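Local coordinates for Sso-CP2 metallo-carboxypetidase (Sulfolobus solfataricus, PDB 4MMO), which probably acts as a zinc-dependent carboxypeptidase of the M20 family, removing residues from the C-terminal end of peptides, at residues Tyr248-Val252 with Glu253-Lys257; Glu413-Ile417 with Asp418-Lys422; Thr349-Ser353 with Thr354-Ala358; Glu323-Lys326 with Lys327-Lys331. One frame throughout, in Å; residues are numbered along the deposited sequence.

Contact 1: residues Tyr248-Val252 with Glu253-Lys257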
# COMPACT_ATOMS: atom_id res chain seq x y z
N TYR A 248 -8.94 -16.51 -31.83
CA TYR A 248 -8.02 -16.58 -30.69
C TYR A 248 -8.47 -17.68 -29.74
O TYR A 248 -9.57 -17.63 -29.19
CB TYR A 248 -7.94 -15.23 -29.97
CG TYR A 248 -6.84 -15.16 -28.93
CD1 TYR A 248 -5.56 -15.63 -29.20
CD2 TYR A 248 -7.08 -14.61 -27.68
CE1 TYR A 248 -4.56 -15.57 -28.26
CE2 TYR A 248 -6.08 -14.54 -26.72
CZ TYR A 248 -4.82 -15.02 -27.02
OH TYR A 248 -3.82 -14.95 -26.08
N ASP A 249 -7.61 -18.67 -29.56
CA ASP A 249 -7.98 -19.91 -28.88
C ASP A 249 -7.59 -19.86 -27.40
O ASP A 249 -6.41 -19.88 -27.06
CB ASP A 249 -7.31 -21.10 -29.57
CG ASP A 249 -7.93 -22.43 -29.19
OD1 ASP A 249 -9.09 -22.44 -28.72
OD2 ASP A 249 -7.26 -23.46 -29.37
N ILE A 250 -8.61 -19.81 -26.55
CA ILE A 250 -8.42 -19.70 -25.11
C ILE A 250 -9.09 -20.85 -24.37
O ILE A 250 -10.30 -21.05 -24.50
CB ILE A 250 -9.02 -18.38 -24.57
CG1 ILE A 250 -8.27 -17.18 -25.17
CG2 ILE A 250 -8.96 -18.32 -23.04
CD1 ILE A 250 -8.93 -15.84 -24.89
N ASP A 251 -8.31 -21.59 -23.58
CA ASP A 251 -8.87 -22.54 -22.63
C ASP A 251 -9.20 -21.76 -21.36
O ASP A 251 -8.32 -21.46 -20.56
CB ASP A 251 -7.87 -23.66 -22.33
CG ASP A 251 -8.47 -24.78 -21.50
OD1 ASP A 251 -9.47 -24.55 -20.80
OD2 ASP A 251 -7.92 -25.90 -21.53
N VAL A 252 -10.48 -21.43 -21.19
CA VAL A 252 -10.92 -20.57 -20.10
C VAL A 252 -10.57 -21.15 -18.73
O VAL A 252 -10.12 -20.41 -17.85
CB VAL A 252 -12.45 -20.33 -20.17
CG1 VAL A 252 -12.92 -19.51 -18.97
CG2 VAL A 252 -12.81 -19.63 -21.47
N GLU A 253 -10.75 -22.45 -18.56
CA GLU A 253 -10.53 -23.07 -17.26
C GLU A 253 -9.04 -23.17 -16.95
O GLU A 253 -8.63 -23.02 -15.79
CB GLU A 253 -11.17 -24.46 -17.19
CG GLU A 253 -11.10 -25.10 -15.82
CD GLU A 253 -11.71 -24.23 -14.73
OE1 GLU A 253 -11.21 -24.27 -13.58
OE2 GLU A 253 -12.69 -23.51 -15.01
N GLU A 254 -8.23 -23.41 -17.97
CA GLU A 254 -6.79 -23.48 -17.79
C GLU A 254 -6.24 -22.09 -17.47
O GLU A 254 -5.31 -21.94 -16.68
CB GLU A 254 -6.12 -24.03 -19.05
CG GLU A 254 -4.76 -24.67 -18.80
CD GLU A 254 -4.85 -25.92 -17.95
OE1 GLU A 254 -3.90 -26.19 -17.19
OE2 GLU A 254 -5.87 -26.63 -18.04
N LEU A 255 -6.84 -21.07 -18.09
CA LEU A 255 -6.42 -19.69 -17.86
C LEU A 255 -6.78 -19.24 -16.45
O LEU A 255 -5.96 -18.63 -15.77
CB LEU A 255 -7.07 -18.76 -18.89
CG LEU A 255 -6.81 -17.26 -18.69
CD1 LEU A 255 -5.32 -16.96 -18.63
CD2 LEU A 255 -7.47 -16.45 -19.79
N LYS A 256 -8.00 -19.56 -16.02
CA LYS A 256 -8.46 -19.16 -14.70
C LYS A 256 -7.57 -19.74 -13.61
O LYS A 256 -7.24 -19.06 -12.65
CB LYS A 256 -9.91 -19.61 -14.48
CG LYS A 256 -10.45 -19.24 -13.10
CD LYS A 256 -11.94 -19.54 -12.98
CE LYS A 256 -12.44 -19.19 -11.59
NZ LYS A 256 -13.91 -19.39 -11.46
N LYS A 257 -7.18 -21.00 -13.78
CA LYS A 257 -6.33 -21.67 -12.81
C LYS A 257 -4.92 -21.09 -12.82
O LYS A 257 -4.26 -21.01 -11.79
CB LYS A 257 -6.28 -23.18 -13.08
CG LYS A 257 -5.36 -23.93 -12.15
CD LYS A 257 -5.39 -25.43 -12.40
CE LYS A 257 -4.52 -26.18 -11.40
NZ LYS A 257 -3.14 -25.61 -11.32

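Contact 2: residues Glu413-Ile417 with Asp418-Lys422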
# COMPACT_ATOMS: atom_id res chain seq x y z
N GLU A 413 12.42 -19.20 -14.43
CA GLU A 413 12.24 -19.02 -15.86
C GLU A 413 13.10 -20.02 -16.61
O GLU A 413 14.25 -20.26 -16.23
CB GLU A 413 12.61 -17.59 -16.28
CG GLU A 413 12.55 -17.37 -17.79
CD GLU A 413 12.93 -15.96 -18.18
OE1 GLU A 413 13.01 -15.09 -17.28
OE2 GLU A 413 13.18 -15.72 -19.38
N ASN A 414 12.56 -20.58 -17.69
CA ASN A 414 13.29 -21.57 -18.47
C ASN A 414 12.77 -21.72 -19.90
O ASN A 414 11.64 -21.33 -20.19
CB ASN A 414 13.20 -22.93 -17.78
CG ASN A 414 11.81 -23.53 -17.87
OD1 ASN A 414 11.49 -24.24 -18.82
ND2 ASN A 414 10.97 -23.24 -16.88
N ILE A 415 13.61 -22.26 -20.77
CA ILE A 415 13.19 -22.63 -22.13
C ILE A 415 13.64 -24.05 -22.46
O ILE A 415 14.72 -24.49 -22.05
CB ILE A 415 13.72 -21.65 -23.20
CG1 ILE A 415 15.25 -21.60 -23.22
CG2 ILE A 415 13.17 -20.26 -22.96
CD1 ILE A 415 15.81 -21.23 -24.55
N LYS A 416 12.82 -24.78 -23.21
CA LYS A 416 13.21 -26.09 -23.71
C LYS A 416 14.33 -25.90 -24.71
O LYS A 416 14.25 -25.04 -25.60
CB LYS A 416 12.03 -26.80 -24.36
CG LYS A 416 10.92 -27.20 -23.39
CD LYS A 416 9.76 -27.84 -24.12
CE LYS A 416 8.54 -27.94 -23.22
NZ LYS A 416 7.35 -28.50 -23.93
N ILE A 417 15.39 -26.69 -24.57
CA ILE A 417 16.52 -26.62 -25.48
C ILE A 417 16.06 -26.86 -26.92
O ILE A 417 16.57 -26.24 -27.85
CB ILE A 417 17.63 -27.61 -25.07
CG1 ILE A 417 18.28 -27.13 -23.76
CG2 ILE A 417 18.68 -27.76 -26.17
CD1 ILE A 417 19.41 -28.00 -23.24
N ASP A 418 15.09 -27.75 -27.10
CA ASP A 418 14.56 -28.06 -28.42
C ASP A 418 13.82 -26.85 -29.02
O ASP A 418 13.82 -26.65 -30.23
CB ASP A 418 13.62 -29.27 -28.37
CG ASP A 418 14.36 -30.57 -28.08
OD1 ASP A 418 15.60 -30.61 -28.23
OD2 ASP A 418 13.69 -31.55 -27.70
N ASP A 419 13.20 -26.05 -28.16
CA ASP A 419 12.51 -24.85 -28.62
C ASP A 419 13.51 -23.78 -29.05
O ASP A 419 13.22 -22.96 -29.91
CB ASP A 419 11.57 -24.30 -27.54
CG ASP A 419 10.36 -25.19 -27.31
OD1 ASP A 419 10.13 -26.10 -28.14
OD2 ASP A 419 9.64 -24.97 -26.32
N TYR A 420 14.69 -23.80 -28.44
CA TYR A 420 15.75 -22.87 -28.82
C TYR A 420 16.23 -23.18 -30.23
O TYR A 420 16.45 -22.27 -31.03
CB TYR A 420 16.92 -22.95 -27.83
CG TYR A 420 18.13 -22.16 -28.25
CD1 TYR A 420 18.04 -20.80 -28.52
CD2 TYR A 420 19.38 -22.76 -28.37
CE1 TYR A 420 19.15 -20.06 -28.90
CE2 TYR A 420 20.49 -22.03 -28.75
CZ TYR A 420 20.37 -20.68 -29.01
OH TYR A 420 21.48 -19.95 -29.39
N TYR A 421 16.37 -24.46 -30.53
CA TYR A 421 16.82 -24.89 -31.84
C TYR A 421 15.76 -24.66 -32.91
O TYR A 421 16.08 -24.31 -34.04
CB TYR A 421 17.24 -26.37 -31.82
CG TYR A 421 18.53 -26.61 -31.07
CD1 TYR A 421 19.71 -25.98 -31.46
CD2 TYR A 421 18.57 -27.45 -29.97
CE1 TYR A 421 20.89 -26.19 -30.79
CE2 TYR A 421 19.76 -27.67 -29.29
CZ TYR A 421 20.91 -27.03 -29.70
OH TYR A 421 22.09 -27.24 -29.02
N LYS A 422 14.49 -24.82 -32.55
CA LYS A 422 13.41 -24.54 -33.50
C LYS A 422 13.35 -23.05 -33.80
O LYS A 422 12.97 -22.64 -34.90
CB LYS A 422 12.05 -25.01 -32.98
CG LYS A 422 11.82 -26.51 -33.06
CD LYS A 422 10.34 -26.82 -32.99
CE LYS A 422 10.07 -28.28 -32.65
NZ LYS A 422 8.71 -28.45 -32.07

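Contact 3: residues Thr349-Ser353 with Thr354-Ala358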
# COMPACT_ATOMS: atom_id res chain seq x y z
N THR A 349 -0.77 -3.48 -36.98
CA THR A 349 -0.31 -3.49 -38.36
C THR A 349 -1.03 -4.57 -39.16
O THR A 349 -1.74 -5.41 -38.59
CB THR A 349 1.21 -3.73 -38.45
OG1 THR A 349 1.52 -5.05 -37.98
CG2 THR A 349 1.96 -2.70 -37.61
N SER A 350 -0.84 -4.55 -40.47
CA SER A 350 -1.57 -5.42 -41.37
C SER A 350 -1.06 -6.86 -41.37
O SER A 350 0.15 -7.11 -41.32
CB SER A 350 -1.51 -4.87 -42.80
OG SER A 350 -1.91 -5.86 -43.73
N VAL A 351 -1.99 -7.80 -41.46
CA VAL A 351 -1.65 -9.21 -41.61
C VAL A 351 -1.13 -9.49 -43.02
O VAL A 351 -0.56 -10.55 -43.28
CB VAL A 351 -2.88 -10.10 -41.30
CG1 VAL A 351 -3.94 -9.96 -42.40
CG2 VAL A 351 -2.47 -11.56 -41.11
N ASN A 352 -1.30 -8.53 -43.92
CA ASN A 352 -1.03 -8.74 -45.34
C ASN A 352 0.36 -8.31 -45.79
O ASN A 352 0.72 -8.48 -46.95
CB ASN A 352 -2.07 -8.02 -46.20
CG ASN A 352 -3.45 -8.59 -46.01
OD1 ASN A 352 -3.63 -9.81 -45.97
ND2 ASN A 352 -4.44 -7.71 -45.87
N SER A 353 1.14 -7.76 -44.87
CA SER A 353 2.50 -7.35 -45.22
C SER A 353 3.30 -8.61 -45.52
O SER A 353 2.99 -9.69 -45.02
CB SER A 353 3.14 -6.56 -44.08
OG SER A 353 3.55 -7.43 -43.03
N THR A 354 4.34 -8.46 -46.33
CA THR A 354 5.18 -9.60 -46.67
C THR A 354 5.95 -10.13 -45.45
O THR A 354 6.17 -11.34 -45.33
CB THR A 354 6.18 -9.24 -47.78
OG1 THR A 354 6.87 -8.04 -47.43
CG2 THR A 354 5.45 -9.03 -49.10
N VAL A 355 6.36 -9.23 -44.56
CA VAL A 355 7.11 -9.68 -43.39
C VAL A 355 6.22 -10.58 -42.54
O VAL A 355 6.67 -11.62 -42.05
CB VAL A 355 7.71 -8.50 -42.55
CG1 VAL A 355 6.62 -7.65 -41.89
CG2 VAL A 355 8.67 -9.04 -41.49
N VAL A 356 4.94 -10.22 -42.41
CA VAL A 356 4.01 -11.06 -41.67
C VAL A 356 3.81 -12.38 -42.39
O VAL A 356 3.85 -13.45 -41.78
CB VAL A 356 2.65 -10.36 -41.44
CG1 VAL A 356 1.62 -11.33 -40.87
CG2 VAL A 356 2.82 -9.17 -40.50
N LYS A 357 3.60 -12.30 -43.70
CA LYS A 357 3.39 -13.49 -44.51
C LYS A 357 4.57 -14.44 -44.39
O LYS A 357 4.39 -15.62 -44.11
CB LYS A 357 3.17 -13.11 -45.98
CG LYS A 357 1.76 -12.63 -46.29
CD LYS A 357 1.69 -11.96 -47.66
CE LYS A 357 0.27 -11.97 -48.21
NZ LYS A 357 0.17 -11.24 -49.50
N ALA A 358 5.77 -13.92 -44.59
CA ALA A 358 6.99 -14.71 -44.45
C ALA A 358 7.08 -15.36 -43.08
O ALA A 358 7.57 -16.48 -42.93
CB ALA A 358 8.21 -13.84 -44.70

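Contact 4: residues Glu323-Lys326 with Lys327-Lys331. With SO4 (sulfate ion), chain F.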
# COMPACT_ATOMS: atom_id res chain seq x y z
N GLU A 323 -3.09 14.35 -20.42
CA GLU A 323 -3.71 15.67 -20.32
C GLU A 323 -5.17 15.54 -19.89
O GLU A 323 -5.66 16.33 -19.08
CB GLU A 323 -3.60 16.43 -21.64
CG GLU A 323 -4.21 17.83 -21.62
CD GLU A 323 -3.63 18.71 -20.52
OE1 GLU A 323 -2.42 18.61 -20.24
OE2 GLU A 323 -4.40 19.50 -19.93
N LEU A 324 -5.86 14.55 -20.45
CA LEU A 324 -7.25 14.30 -20.08
C LEU A 324 -7.35 13.91 -18.60
O LEU A 324 -8.24 14.36 -17.88
CB LEU A 324 -7.85 13.19 -20.94
CG LEU A 324 -8.02 13.47 -22.43
CD1 LEU A 324 -8.64 12.27 -23.12
CD2 LEU A 324 -8.86 14.72 -22.67
N LEU A 325 -6.41 13.07 -18.16
CA LEU A 325 -6.35 12.69 -16.76
C LEU A 325 -6.17 13.92 -15.89
O LEU A 325 -6.82 14.06 -14.86
CB LEU A 325 -5.20 11.71 -16.52
CG LEU A 325 -4.91 11.40 -15.05
CD1 LEU A 325 -6.12 10.73 -14.41
CD2 LEU A 325 -3.67 10.52 -14.92
N LYS A 326 -5.27 14.81 -16.31
CA LYS A 326 -4.97 15.98 -15.50
C LYS A 326 -6.17 16.92 -15.41
O LYS A 326 -6.48 17.42 -14.34
CB LYS A 326 -3.73 16.69 -16.04
CG LYS A 326 -2.44 16.01 -15.61
CD LYS A 326 -1.27 16.34 -16.52
CE LYS A 326 -0.71 17.71 -16.24
NZ LYS A 326 0.42 18.04 -17.16
N LYS A 327 -6.85 17.14 -16.53
CA LYS A 327 -8.07 17.95 -16.50
C LYS A 327 -9.08 17.34 -15.53
O LYS A 327 -9.73 18.04 -14.76
CB LYS A 327 -8.68 18.07 -17.89
CG LYS A 327 -8.09 19.20 -18.73
CD LYS A 327 -8.65 19.20 -20.15
CE LYS A 327 -8.15 20.39 -20.95
NZ LYS A 327 -6.71 20.27 -21.31
N HIS A 328 -9.18 16.01 -15.56
CA HIS A 328 -10.10 15.30 -14.68
C HIS A 328 -9.73 15.48 -13.20
O HIS A 328 -10.59 15.73 -12.37
CB HIS A 328 -10.10 13.81 -15.03
CG HIS A 328 -10.92 12.97 -14.11
ND1 HIS A 328 -12.25 12.69 -14.35
CD2 HIS A 328 -10.60 12.36 -12.94
CE1 HIS A 328 -12.71 11.93 -13.37
NE2 HIS A 328 -11.74 11.72 -12.50
N LEU A 329 -8.45 15.34 -12.89
CA LEU A 329 -7.98 15.48 -11.51
C LEU A 329 -8.22 16.89 -10.96
O LEU A 329 -8.46 17.06 -9.77
CB LEU A 329 -6.50 15.11 -11.41
CG LEU A 329 -6.18 13.63 -11.63
CD1 LEU A 329 -4.68 13.41 -11.64
CD2 LEU A 329 -6.83 12.75 -10.56
N GLN A 330 -8.16 17.90 -11.83
CA GLN A 330 -8.50 19.27 -11.44
C GLN A 330 -9.92 19.32 -10.91
O GLN A 330 -10.17 19.80 -9.81
CB GLN A 330 -8.37 20.22 -12.63
CG GLN A 330 -6.96 20.42 -13.15
CD GLN A 330 -6.94 21.08 -14.53
OE1 GLN A 330 -7.88 21.78 -14.91
NE2 GLN A 330 -5.87 20.84 -15.29
N LYS A 331 -10.86 18.82 -11.71
CA LYS A 331 -12.27 18.81 -11.35
C LYS A 331 -12.54 18.03 -10.07
O LYS A 331 -13.42 18.38 -9.28
CB LYS A 331 -13.10 18.22 -12.49
CG LYS A 331 -13.16 19.09 -13.73
CD LYS A 331 -13.83 18.36 -14.89
CE LYS A 331 -13.91 19.23 -16.13
NZ LYS A 331 -12.57 19.77 -16.52
S SO4 F . -0.22 20.76 -14.89
O1 SO4 F . -0.35 19.88 -13.72
O2 SO4 F . 0.85 20.26 -15.75
O3 SO4 F . -1.49 20.78 -15.62
O4 SO4 F . 0.12 22.11 -14.45

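Contact 1: residues Tyr248-Val252 with Glu253-Lys257
Where D251 and L255 meet, the extended backbone of the loop turns over into a helix: D251 O accepts L255 N at 2.9 Å, the donor lying nearly along the C=O axis, and V252 O takes K256 N, again at 2.9 Å. These two bonds close the first turn of helix 252-259 and leave D251 as its N-cap. An aspartate suits that place because its short carboxylate can reach forward to the first amides of the helix, whose N-H groups have no carbonyl one turn earlier. D251 turns CG away from its own backbone N (chi1 -172°), which brings OD1 to 3.3 Å from both E253 N and E254 N. Both bonds are weak, the one to E254 being the straighter at 163°. The second oxygen, D251 OD2, rests 3.6 Å from CB of E254 and stands 4.1 Å from E254 OE2, the two carboxylates turned 64° against each other. Such like charges would tend to repel, but the positive end of the helix dipole would probably ease their closeness, which is consistent with acids at this end of a helix. On the apolar side, CG2 of I250 touches CD2 of L255 at 4.0 Å, two branched aliphatic chains meeting beside the first turn. D249 also forms salt bridges to K170 and R172. The link from helix 239-247 rests on helix 269-278 through I250 and the D249–K269 salt bridge, while helix 252-259 sets V252 on I272 and faces L203 of the second subunit through L255.

Contact 2: residues Glu413-Ile417 with Asp418-Lys422
I417 and Y421 make the tightest part of this turn from strand to helix, CG2 of I417 coming to 3.3 Å from CE2 of the Y421 ring as the two side chains run alongside each other. The isoleucine's CG2 lies opposite its backbone N, whereas CG1 is anti to the carbonyl carbon. A tyrosine suits the place, offering a flat ring to that methyl and, at its far end, a hydroxyl that is hydrogen-bonded to D2 OD1. Replacing Y421 by an alanine would probably leave the methyl without its ring neighbour and D2 without this phenol. Nearby, CD1 of I415 meets CB of Y420 at 3.9 Å, and the Y420 ring carries the packing on to helices 102-121 and 3-12. Backbone bonds set the turn: K416, the N-cap, offers its O to Y420 N at 3.1 Å and more weakly to D419 N at 2.9 Å, while I417 O receives Y421 N. The axes of strand 414-416 and helix segment 418-422 are 70° apart. The looser side belongs to charged groups. D418 is exposed, and K416 lies beside D419, its CD 3.6 Å from D419 OD2 but its NZ 4.8 Å away. The chemistry therefore divides: apolar and aromatic groups pack on the inner side, while the buried D419 carboxylate is hydrogen-bonded by the hydroxyl of Y405 and feels the lysine probably only as a general attraction.

Contact 3: residues Thr349-Ser353 with Thr354-Ala358
S353 OG receives the N-H of V356 at 3.2 Å, a fairly straight bond of 159° that makes this serine the N-cap of helix 354-367. Its backbone O completes the turn by accepting K357 N at 3.0 Å. The hydroxyl can reach the amide because it sits between the backbone N and the carbonyl carbon (chi1 76°); a serine is small enough to do so in a buried place. Methyl groups close round the same oxygen, with CG2 of V356 at 3.2 Å and CG1 of V355 at 3.3 Å from S353 OG. The other branch of V356, CG1, lies 3.3 Å from V351 O and meets CG2 of V351 at 4.1 Å, the two valines crossing at about a right angle. K357 instead runs extended back along the loop, its aliphatic stem passing the carbonyls of N352 and S353. The next shell fixes the loop itself: S350 OG accepts N352 N at 2.7 Å, an ST turn that bends the chain ahead of the cap. Beyond it, the hydroxyl of T349 bonds to the carbonyls of L177 and A395, and V355 and V356 pack on V396 of strand 395-396. The arrangement is that of a serine-capped helix start preceded by an ST turn. It lies where the chain leaves strand 337-348 of the antiparallel sheet for a helix packed on the mixed sheet, consistent with one of the crossings between the two domains of an M20 peptidase.

Contact 4: residues Glu323-Lys326 with Lys327-Lys331
E323 and K327 find each other through their torsions: the glutamate sends CG off opposite its amide nitrogen (chi1 -180°) and its chain then bends at the next bond, while the lysine runs extended and folds over only at its last torsion (chi4 72°). The result is a salt bridge one turn apart on helix 318-331, an amphipathic helix within the range of the M20 dimerisation domain. K327 NZ lies 2.8 Å from E323 OE2, which it meets on the anti side, 20° out of the carboxylate plane. Oppositely charged residues four apart suit this outer face, since the helix pitch brings their stems together, and the backbone bond from K327 N to E323 O at 2.9 Å joins the same pair. Were E323 an alanine, the ammonium of K327 would probably lose its mate and be free to turn away into solvent. Two leucines, L325 and L329, carry the inner face. They touch through CG of the first and CD1 of the second at 4.0 Å, and both lean on the antiparallel sheet, L325 against V185 and L329 against L187. H328 packs on L218 and is hydrogen-bonded through NE2 to T217, both of helix 207-218, its imidazole bridging two helices as a leucine could not. Near the end of the helix, CG of Q330 rests 3.3 Å from K326 O. K326 itself bends at chi3 toward a sulfate ion, probably from the crystallisation liquor, and its NZ donates a hydrogen bond to the sulfate O2 at 2.7 Å.

Along the chain the order is contact 1, contact 4, contact 3, contact 2, each closed before the next opens. Contacts 1 and 4 fall in the range of the dimerisation domain, yet their centres are about 37 Å apart. Contacts 2 and 3 start helices 417-433 and 354-367, which touch through F430 and V355 with A358; their centres are about 26 Å apart. Contact 2 is nearest the metal, with the side chain of I415 about 12 Å from the bound zinc ion. Contacts 2 and 4 lie on opposite sides of the chain's centre, about 47 Å between centres, so these local turns mark out both parts of a long two-domain molecule.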